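Local structure of HpuA (Kingella denitrificans ATCC 33394, 5EC6) at residues H105-L110 with F138-S143; G113-A118 with P144-S149; T159-G164 with E268-S273; Q163-D166 with R170-G173. The protein probably binds haemoglobin at the cell surface as an outer-membrane lipoprotein receptor, a step toward the uptake of haem iron. All coordinates share one frame; numbering follows the deposited sequence.

Contact 1 (H105-L110 with F138-S143); sequences HPMQPL and FGAWMS
The terminal methyl of Met107, CE, comes down on the strand ending at Met142, 3.7 Å from Ala140 O and 4.3 Å from Ala140 CB. The same methyl lies 4.4 Å from Met142 CB, so one carbon meets two alternate residues on one side of the strand. A second point of contact lies at Leu110, whose CD1 approaches the five-membered ring of Trp141 obliquely, 3.5 Å from NE1 and 3.6 Å from CD1. Trp141 starts away from 105-110, but with CG anti to the backbone N (chi1 173°) its indole swings back within range; Ser143 N lies over one ring face, offset toward the rim. The Met107 chain runs straight as far as its sulfur and bends at chi3 (70°), which turns CE onto the strand. Strand 115-118 pairs with both 104-109 and 136-142, antiparallel to each, so these side chains meet across an intervening strand of the curved beta structure. Val184 of strand 174-185 touches Met107, Ala140 and Met142 and widens the apolar cluster. With every touching residue buried, dispersion holds the contact: methyls meet a carbonyl, alkyl carbons and the indole, without a directional bond.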
# COMPACT_ATOMS: atom_id res chain seq x y z
N HIS A 105 -9.07 5.38 -13.04
CA HIS A 105 -9.99 5.68 -11.95
C HIS A 105 -10.05 7.17 -11.71
O HIS A 105 -9.05 7.87 -11.78
CB HIS A 105 -9.61 4.99 -10.63
CG HIS A 105 -9.11 3.60 -10.80
ND1 HIS A 105 -9.83 2.51 -10.38
CD2 HIS A 105 -7.94 3.12 -11.27
CE1 HIS A 105 -9.15 1.41 -10.64
NE2 HIS A 105 -8.00 1.76 -11.20
N PRO A 106 -11.26 7.71 -11.47
CA PRO A 106 -11.33 9.11 -11.08
C PRO A 106 -10.81 9.35 -9.65
O PRO A 106 -11.03 8.52 -8.78
CB PRO A 106 -12.86 9.38 -11.14
CG PRO A 106 -13.49 8.09 -10.78
CD PRO A 106 -12.57 7.03 -11.41
N MET A 107 -10.14 10.46 -9.42
CA MET A 107 -9.72 10.86 -8.09
C MET A 107 -10.79 11.76 -7.48
O MET A 107 -11.49 12.48 -8.21
CB MET A 107 -8.41 11.61 -8.17
CG MET A 107 -7.30 10.79 -8.84
SD MET A 107 -5.70 11.63 -8.93
CE MET A 107 -5.16 11.66 -7.24
N GLN A 108 -10.94 11.71 -6.18
CA GLN A 108 -11.95 12.55 -5.53
C GLN A 108 -11.47 13.95 -5.40
O GLN A 108 -10.38 14.22 -4.87
CB GLN A 108 -12.33 11.99 -4.17
CG GLN A 108 -13.50 12.79 -3.53
CD GLN A 108 -14.04 12.22 -2.25
OE1 GLN A 108 -13.42 11.40 -1.58
NE2 GLN A 108 -15.24 12.68 -1.86
N PRO A 109 -12.29 14.96 -5.85
CA PRO A 109 -11.88 16.33 -5.57
C PRO A 109 -11.95 16.72 -4.11
O PRO A 109 -12.78 16.22 -3.38
CB PRO A 109 -12.91 17.17 -6.36
CG PRO A 109 -14.09 16.32 -6.40
CD PRO A 109 -13.61 14.88 -6.48
N LEU A 110 -11.05 17.60 -3.70
CA LEU A 110 -10.90 18.03 -2.31
C LEU A 110 -11.30 19.49 -2.13
O LEU A 110 -11.21 20.29 -3.05
CB LEU A 110 -9.45 17.91 -1.84
CG LEU A 110 -8.82 16.51 -2.08
CD1 LEU A 110 -7.37 16.53 -1.65
CD2 LEU A 110 -9.62 15.43 -1.35
N PHE A 138 -2.06 2.76 0.21
CA PHE A 138 -1.26 3.48 -0.78
C PHE A 138 -2.18 4.26 -1.68
O PHE A 138 -3.37 3.94 -1.79
CB PHE A 138 -0.28 2.55 -1.55
CG PHE A 138 -0.93 1.63 -2.55
CD1 PHE A 138 -1.60 0.47 -2.15
CD2 PHE A 138 -0.86 1.90 -3.90
CE1 PHE A 138 -2.16 -0.39 -3.06
CE2 PHE A 138 -1.48 1.07 -4.82
CZ PHE A 138 -2.11 -0.07 -4.41
N GLY A 139 -1.62 5.28 -2.32
CA GLY A 139 -2.42 6.18 -3.11
C GLY A 139 -1.64 7.37 -3.54
O GLY A 139 -0.41 7.33 -3.72
N ALA A 140 -2.39 8.46 -3.81
CA ALA A 140 -1.78 9.71 -4.31
C ALA A 140 -2.63 10.87 -3.91
O ALA A 140 -3.88 10.75 -3.87
CB ALA A 140 -1.64 9.69 -5.81
N TRP A 141 -1.96 12.00 -3.69
CA TRP A 141 -2.61 13.28 -3.53
C TRP A 141 -2.11 14.19 -4.66
O TRP A 141 -0.92 14.18 -5.00
CB TRP A 141 -2.29 13.85 -2.18
CG TRP A 141 -2.76 15.28 -1.90
CD1 TRP A 141 -3.92 15.66 -1.32
CD2 TRP A 141 -1.99 16.49 -2.11
NE1 TRP A 141 -3.96 17.05 -1.17
CE2 TRP A 141 -2.76 17.57 -1.64
CE3 TRP A 141 -0.74 16.75 -2.67
CZ2 TRP A 141 -2.32 18.88 -1.70
CZ3 TRP A 141 -0.27 18.07 -2.69
CH2 TRP A 141 -1.07 19.11 -2.21
N MET A 142 -3.03 14.95 -5.21
CA MET A 142 -2.69 15.96 -6.23
C MET A 142 -3.00 17.34 -5.67
O MET A 142 -4.09 17.53 -5.14
CB MET A 142 -3.46 15.71 -7.51
CG MET A 142 -3.21 16.79 -8.56
SD MET A 142 -4.32 16.60 -9.98
CE MET A 142 -3.25 15.42 -10.74
N SER A 143 -2.06 18.28 -5.82
CA SER A 143 -2.30 19.67 -5.40
C SER A 143 -3.22 20.41 -6.39
O SER A 143 -3.45 19.95 -7.53
CB SER A 143 -1.00 20.46 -5.23
OG SER A 143 -0.49 20.85 -6.48

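Contact 2 (G113-A118 with P144-S149); sequences GGKMIA and PSKTVS
Gly113 and Gly114 bring their backbone against Pro144 where the two segments come closest, with Gly114 CA and Pro144 CA 4.4 Å apart. From there they diverge: 115-118 enters its strand, while 144-149 turns through Ser145 and Lys146 before strand 148-154 begins. Gly113 has a positive phi (90°), a conformation that suits glycine, and its carbonyl faces the proline: Pro144 CA makes a CA-H...O contact of 3.6 Å with Gly113 O. The proline ring packs on the same turn, its CD 3.8 Å from Gly114 N. Beyond the backbone, two lysines reach toward each other and cross at a slant. Lys115 is extended until its last torsion, where chi4 (-53°) bends NZ aside; Lys146 bends earlier, at chi2 (-62°), and then runs straight to its ammonium. Lys146 NZ ends 3.9 Å from Lys115 CE and 4.4 Å from Lys115 NZ. One water accepts from both ammonium groups, 2.6 Å from Lys146 NZ, and a second accepts from Lys146 NZ while donating to Gly113 O at 2.8 Å. Asp187 lies nearby, touched by Lys115 and forming a long, weak ion pair with Lys146. Strand 136-142 lies between the two strands, antiparallel to 115-118 on one side and to 148-154 on the other. This surface contact is direct at the glycine-proline turn and water-mediated between the lysines, where shared solvent, the Gly113 carbonyl and the Asp187 carboxylate may partly offset the repulsion between the two like charges.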
# COMPACT_ATOMS: atom_id res chain seq x y z
N GLY A 113 -9.03 22.12 -3.71
CA GLY A 113 -8.87 22.01 -5.14
C GLY A 113 -7.91 20.95 -5.58
O GLY A 113 -7.66 20.74 -6.79
N GLY A 114 -7.31 20.27 -4.60
CA GLY A 114 -6.53 19.09 -4.91
C GLY A 114 -7.43 17.90 -5.20
O GLY A 114 -8.65 18.01 -5.32
N LYS A 115 -6.81 16.73 -5.34
CA LYS A 115 -7.57 15.49 -5.50
C LYS A 115 -6.85 14.39 -4.69
O LYS A 115 -5.66 14.49 -4.43
CB LYS A 115 -7.67 15.02 -6.95
CG LYS A 115 -8.17 16.08 -7.93
CD LYS A 115 -8.24 15.52 -9.34
CE LYS A 115 -8.62 16.58 -10.38
NZ LYS A 115 -9.87 17.27 -9.99
N MET A 116 -7.60 13.33 -4.40
CA MET A 116 -7.04 12.18 -3.65
C MET A 116 -7.58 10.87 -4.11
O MET A 116 -8.73 10.70 -4.48
CB MET A 116 -7.33 12.38 -2.16
CG MET A 116 -6.82 11.27 -1.25
SD MET A 116 -7.29 11.67 0.43
CE MET A 116 -6.75 10.20 1.31
N ILE A 117 -6.72 9.85 -4.07
CA ILE A 117 -7.21 8.48 -4.20
C ILE A 117 -6.34 7.54 -3.34
O ILE A 117 -5.15 7.85 -3.05
CB ILE A 117 -7.14 8.05 -5.66
CG1 ILE A 117 -8.04 6.80 -5.90
CG2 ILE A 117 -5.71 7.84 -6.09
CD1 ILE A 117 -8.49 6.56 -7.29
N ALA A 118 -6.96 6.44 -2.90
CA ALA A 118 -6.30 5.40 -2.13
C ALA A 118 -6.85 4.04 -2.55
O ALA A 118 -7.82 3.93 -3.31
CB ALA A 118 -6.48 5.63 -0.66
N PRO A 144 -3.81 21.53 -5.91
CA PRO A 144 -4.50 22.41 -6.86
C PRO A 144 -3.61 22.85 -8.01
O PRO A 144 -4.11 23.08 -9.13
CB PRO A 144 -4.96 23.58 -5.98
CG PRO A 144 -4.33 23.42 -4.67
CD PRO A 144 -3.95 21.99 -4.52
N SER A 145 -2.31 22.92 -7.78
CA SER A 145 -1.36 23.17 -8.89
C SER A 145 -1.00 21.99 -9.81
O SER A 145 -0.21 22.14 -10.73
CB SER A 145 -0.13 23.90 -8.38
OG SER A 145 0.63 23.07 -7.51
N LYS A 146 -1.58 20.82 -9.54
CA LYS A 146 -1.45 19.61 -10.33
C LYS A 146 -0.13 18.91 -10.16
O LYS A 146 0.16 18.00 -10.93
CB LYS A 146 -1.69 19.84 -11.83
CG LYS A 146 -2.96 20.57 -12.17
CD LYS A 146 -4.16 19.81 -11.71
CE LYS A 146 -5.45 20.49 -12.11
NZ LYS A 146 -6.55 19.61 -11.59
N THR A 147 0.65 19.27 -9.16
CA THR A 147 1.76 18.42 -8.76
C THR A 147 1.23 17.31 -7.84
O THR A 147 0.19 17.47 -7.21
CB THR A 147 2.82 19.24 -8.05
OG1 THR A 147 2.27 19.87 -6.89
CG2 THR A 147 3.35 20.31 -8.98
N VAL A 148 1.94 16.18 -7.79
CA VAL A 148 1.40 14.94 -7.19
C VAL A 148 2.41 14.44 -6.17
O VAL A 148 3.62 14.46 -6.40
CB VAL A 148 1.14 13.89 -8.30
CG1 VAL A 148 0.73 12.52 -7.76
CG2 VAL A 148 0.04 14.36 -9.21
N SER A 149 1.91 13.93 -5.03
CA SER A 149 2.71 13.13 -4.10
C SER A 149 2.08 11.76 -3.93
O SER A 149 0.95 11.65 -3.42
CB SER A 149 2.87 13.82 -2.77
OG SER A 149 3.73 13.08 -1.95
O HOH W 1 -5.95 19.37 -8.58
O HOH W 2 -9.19 19.59 -11.71

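Contact 3 (T159-G164 with E268-S273); sequences TDTLQG and EERFYS
Thr161 donates its hydroxyl to the carboxylate of Glu268, with OG1 2.9 Å from OE1. The donor comes from above the carboxylate, 53° out of its plane, and the two side chains cross at about a right angle. In both residues the first torsion places the next atom, Thr161 OG1 or Glu268 CG, between the backbone N and the carbonyl carbon (chi1 80° in Glu268). Glu268 then bends again at chi2 (-78°), bringing the carboxylate across the end of Thr161, and its CB also packs 3.8 Å from Thr161 CB. This is a surface junction between the loop that follows strand 148-154 and a short beta hairpin, in which 269-270 pairs antiparallel with 276-278. The Thr161 backbone hydrogen-bonds to Ser280, just past the returning strand, so the loop meets both ends of that hairpin. Arg270 occupies the other carboxylate oxygen: its NE forms a salt bridge with Glu268 OE2 at 3.2 Å, approaching on the anti side. Its chain is extended from CG to NE, and NH1 has a further partner in the carbonyl of Gly274. NH2 comes to rest 3.7 Å from Thr161 CG2, an oblique approach of methyl and guanidinium. Pro158 O is a second, weaker acceptor for the Thr161 hydroxyl. Asp160 OD1 stands 5.3 Å from Glu268 OE1, a like charge that the guanidinium of Arg270 may partly offset.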
# COMPACT_ATOMS: atom_id res chain seq x y z
N THR A 159 10.96 -5.95 13.03
CA THR A 159 12.10 -6.75 12.58
C THR A 159 12.27 -8.01 13.41
O THR A 159 12.69 -9.02 12.91
CB THR A 159 13.41 -5.94 12.56
OG1 THR A 159 13.68 -5.44 13.87
CG2 THR A 159 13.32 -4.77 11.58
N ASP A 160 11.84 -7.97 14.68
CA ASP A 160 11.99 -9.16 15.52
C ASP A 160 11.05 -10.34 15.23
O ASP A 160 11.25 -11.45 15.73
CB ASP A 160 12.04 -8.77 17.02
CG ASP A 160 10.80 -8.14 17.52
OD1 ASP A 160 9.77 -8.09 16.81
OD2 ASP A 160 10.90 -7.66 18.70
N THR A 161 10.06 -10.14 14.34
CA THR A 161 9.22 -11.19 13.95
C THR A 161 9.13 -11.38 12.44
O THR A 161 8.21 -12.02 11.97
CB THR A 161 7.82 -10.98 14.53
OG1 THR A 161 7.34 -9.70 14.13
CG2 THR A 161 7.88 -11.01 16.09
N LEU A 162 10.14 -10.89 11.75
CA LEU A 162 10.29 -11.19 10.28
C LEU A 162 10.52 -12.68 10.08
O LEU A 162 10.91 -13.41 11.04
CB LEU A 162 11.43 -10.39 9.69
CG LEU A 162 11.23 -8.86 9.47
CD1 LEU A 162 12.53 -8.18 9.14
CD2 LEU A 162 10.12 -8.59 8.43
N GLN A 163 10.20 -13.18 8.90
CA GLN A 163 10.29 -14.60 8.65
C GLN A 163 11.67 -15.17 8.94
O GLN A 163 12.68 -14.59 8.56
CB GLN A 163 9.85 -14.99 7.23
CG GLN A 163 10.66 -14.36 6.11
CD GLN A 163 10.14 -14.87 4.80
OE1 GLN A 163 9.05 -14.48 4.39
NE2 GLN A 163 10.83 -15.84 4.19
N GLY A 164 11.65 -16.32 9.63
CA GLY A 164 12.92 -17.02 9.93
C GLY A 164 13.53 -16.60 11.26
O GLY A 164 14.41 -17.29 11.78
N GLU A 268 3.25 -9.38 13.01
CA GLU A 268 3.02 -10.82 13.01
C GLU A 268 1.64 -11.27 13.49
O GLU A 268 0.96 -10.50 14.17
CB GLU A 268 4.10 -11.49 13.84
CG GLU A 268 3.87 -11.42 15.33
CD GLU A 268 4.22 -10.08 15.95
OE1 GLU A 268 4.74 -9.11 15.35
OE2 GLU A 268 3.98 -10.00 17.15
N GLU A 269 1.25 -12.49 13.16
CA GLU A 269 0.00 -13.07 13.61
C GLU A 269 0.36 -14.20 14.55
O GLU A 269 1.28 -14.98 14.27
CB GLU A 269 -0.82 -13.60 12.44
CG GLU A 269 -1.29 -12.49 11.51
CD GLU A 269 -1.91 -13.05 10.26
OE1 GLU A 269 -3.05 -13.53 10.37
OE2 GLU A 269 -1.27 -13.05 9.19
N ARG A 270 -0.37 -14.27 15.66
CA ARG A 270 -0.11 -15.31 16.69
C ARG A 270 -1.33 -16.16 16.97
O ARG A 270 -2.48 -15.74 16.83
CB ARG A 270 0.39 -14.68 17.99
CG ARG A 270 1.79 -14.15 17.83
CD ARG A 270 2.21 -13.30 18.98
NE ARG A 270 3.54 -12.75 18.81
CZ ARG A 270 4.69 -13.42 18.84
NH1 ARG A 270 4.77 -14.74 19.02
NH2 ARG A 270 5.82 -12.74 18.62
N PHE A 271 -1.08 -17.40 17.34
CA PHE A 271 -2.11 -18.20 17.90
C PHE A 271 -2.48 -17.68 19.28
O PHE A 271 -1.78 -16.85 19.93
CB PHE A 271 -1.61 -19.65 18.02
CG PHE A 271 -1.31 -20.31 16.67
CD1 PHE A 271 -2.34 -20.60 15.80
CD2 PHE A 271 -0.02 -20.59 16.31
CE1 PHE A 271 -2.10 -21.20 14.56
CE2 PHE A 271 0.25 -21.22 15.09
CZ PHE A 271 -0.78 -21.50 14.22
N TYR A 272 -3.60 -18.19 19.76
CA TYR A 272 -4.12 -17.72 21.05
C TYR A 272 -3.09 -17.79 22.21
O TYR A 272 -2.99 -16.84 23.00
CB TYR A 272 -5.37 -18.56 21.42
CG TYR A 272 -5.87 -18.28 22.82
CD1 TYR A 272 -6.44 -17.06 23.18
CD2 TYR A 272 -5.75 -19.25 23.80
CE1 TYR A 272 -6.87 -16.81 24.45
CE2 TYR A 272 -6.17 -19.01 25.09
CZ TYR A 272 -6.76 -17.83 25.42
OH TYR A 272 -7.16 -17.60 26.72
N SER A 273 -2.37 -18.90 22.26
CA SER A 273 -1.37 -19.16 23.31
C SER A 273 -0.19 -18.21 23.28
O SER A 273 0.55 -18.10 24.27
CB SER A 273 -0.85 -20.61 23.18
OG SER A 273 0.00 -20.71 22.05

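Contact 4 (Q163-D166 with R170-G173); sequences QGVD and RPTG
Gln163 reaches across to Thr172 with both its backbone carbonyl and its side-chain amide, closing the neck of a loop that carries the short helix 165-168 and leads into strand 174-185. The side-chain bond, Gln163 NE2 to Thr172 O at 2.9 Å, is nearly straight, with an angle of 166° at the hydrogen. It lies in the carbonyl plane of Thr172, and the acceptor sits close to the plane of the glutamine amide. A chi1 of 60° tucks Gln163 CG between its backbone N and carbonyl carbon, and the extended chain beyond carries the amide to that carbonyl; NE2 also donates to Lys174 O. The second bond, Thr172 N to Gln163 O at 3.0 Å, is tilted out of the carbonyl plane. Pro171 CA adds a CA-H...O contact to Gln163 O at 3.1 Å. Val165, in the first turn of the helix, rests CG2 against the Arg170-Pro171 peptide link, 3.5 Å from Arg170 C, and touches the proline ring 3.9 Å away at Pro171 CD. Gly164, the N-cap residue, lies beside the threonine hydroxyl, which is hydrogen-bonded to Ala309 O. With no side chain on Gly164, Thr172 OG1 comes 3.3 Å from Gly164 CA.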
# COMPACT_ATOMS: atom_id res chain seq x y z
N GLN A 163 10.20 -13.18 8.90
CA GLN A 163 10.29 -14.60 8.65
C GLN A 163 11.67 -15.17 8.94
O GLN A 163 12.68 -14.59 8.56
CB GLN A 163 9.85 -14.99 7.23
CG GLN A 163 10.66 -14.36 6.11
CD GLN A 163 10.14 -14.87 4.80
OE1 GLN A 163 9.05 -14.48 4.39
NE2 GLN A 163 10.83 -15.84 4.19
N GLY A 164 11.65 -16.32 9.63
CA GLY A 164 12.92 -17.02 9.93
C GLY A 164 13.53 -16.60 11.26
O GLY A 164 14.41 -17.29 11.78
N VAL A 165 13.12 -15.46 11.82
CA VAL A 165 13.81 -14.96 13.03
C VAL A 165 13.54 -15.96 14.17
O VAL A 165 14.43 -16.24 15.00
CB VAL A 165 13.39 -13.54 13.41
CG1 VAL A 165 13.97 -13.12 14.75
CG2 VAL A 165 13.79 -12.55 12.30
N ASP A 166 12.35 -16.53 14.21
CA ASP A 166 12.07 -17.51 15.27
C ASP A 166 12.82 -18.82 15.21
O ASP A 166 12.87 -19.56 16.23
CB ASP A 166 10.55 -17.75 15.36
CG ASP A 166 9.98 -18.42 14.11
OD1 ASP A 166 10.39 -18.13 12.97
OD2 ASP A 166 9.12 -19.29 14.27
N ARG A 170 17.57 -14.41 12.69
CA ARG A 170 17.63 -13.38 11.65
C ARG A 170 16.63 -13.78 10.59
O ARG A 170 16.23 -14.94 10.53
CB ARG A 170 19.01 -13.34 11.01
CG ARG A 170 19.36 -14.58 10.19
CD ARG A 170 20.77 -14.55 9.61
NE ARG A 170 20.94 -15.70 8.71
CZ ARG A 170 21.13 -16.94 9.11
NH1 ARG A 170 21.28 -17.23 10.40
NH2 ARG A 170 21.22 -17.92 8.23
N PRO A 171 16.31 -12.83 9.67
CA PRO A 171 15.40 -13.20 8.60
C PRO A 171 16.06 -14.17 7.63
O PRO A 171 17.26 -14.01 7.28
CB PRO A 171 15.07 -11.87 7.94
CG PRO A 171 15.36 -10.83 8.97
CD PRO A 171 16.53 -11.38 9.75
N THR A 172 15.27 -15.13 7.18
CA THR A 172 15.72 -16.15 6.21
C THR A 172 14.65 -16.48 5.17
O THR A 172 13.46 -16.24 5.38
CB THR A 172 16.13 -17.47 6.91
OG1 THR A 172 14.97 -18.09 7.52
CG2 THR A 172 17.20 -17.21 7.99
N GLY A 173 15.06 -17.06 4.07
CA GLY A 173 14.13 -17.60 3.10
C GLY A 173 13.62 -16.54 2.13
O GLY A 173 14.28 -15.59 1.86

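In the fold
The contacts form two pairs on opposite sides of the chain's centre. Contacts 1 and 2 have centres 5 Å apart and alternate along the chain: strand 136-142 is probably hydrogen-bonded to strand 115-118 through Met142 N and Lys115 O (2.8 Å) and to strand 148-154 through Trp141 O and Ser149 N (2.8 Å). The buried packing of contact 1 thus adjoins the surface contact 2, with strand 115-118 paired to both strands of contact 1. Contacts 3 and 4, centres 10 Å apart, share Gln163 and Gly164, and Leu162 CD1 packs 3.9 Å from Pro171 CG between them. The centres of contacts 1 and 3 are 35 Å apart. The structure is of the apo protein, without bound haemoglobin.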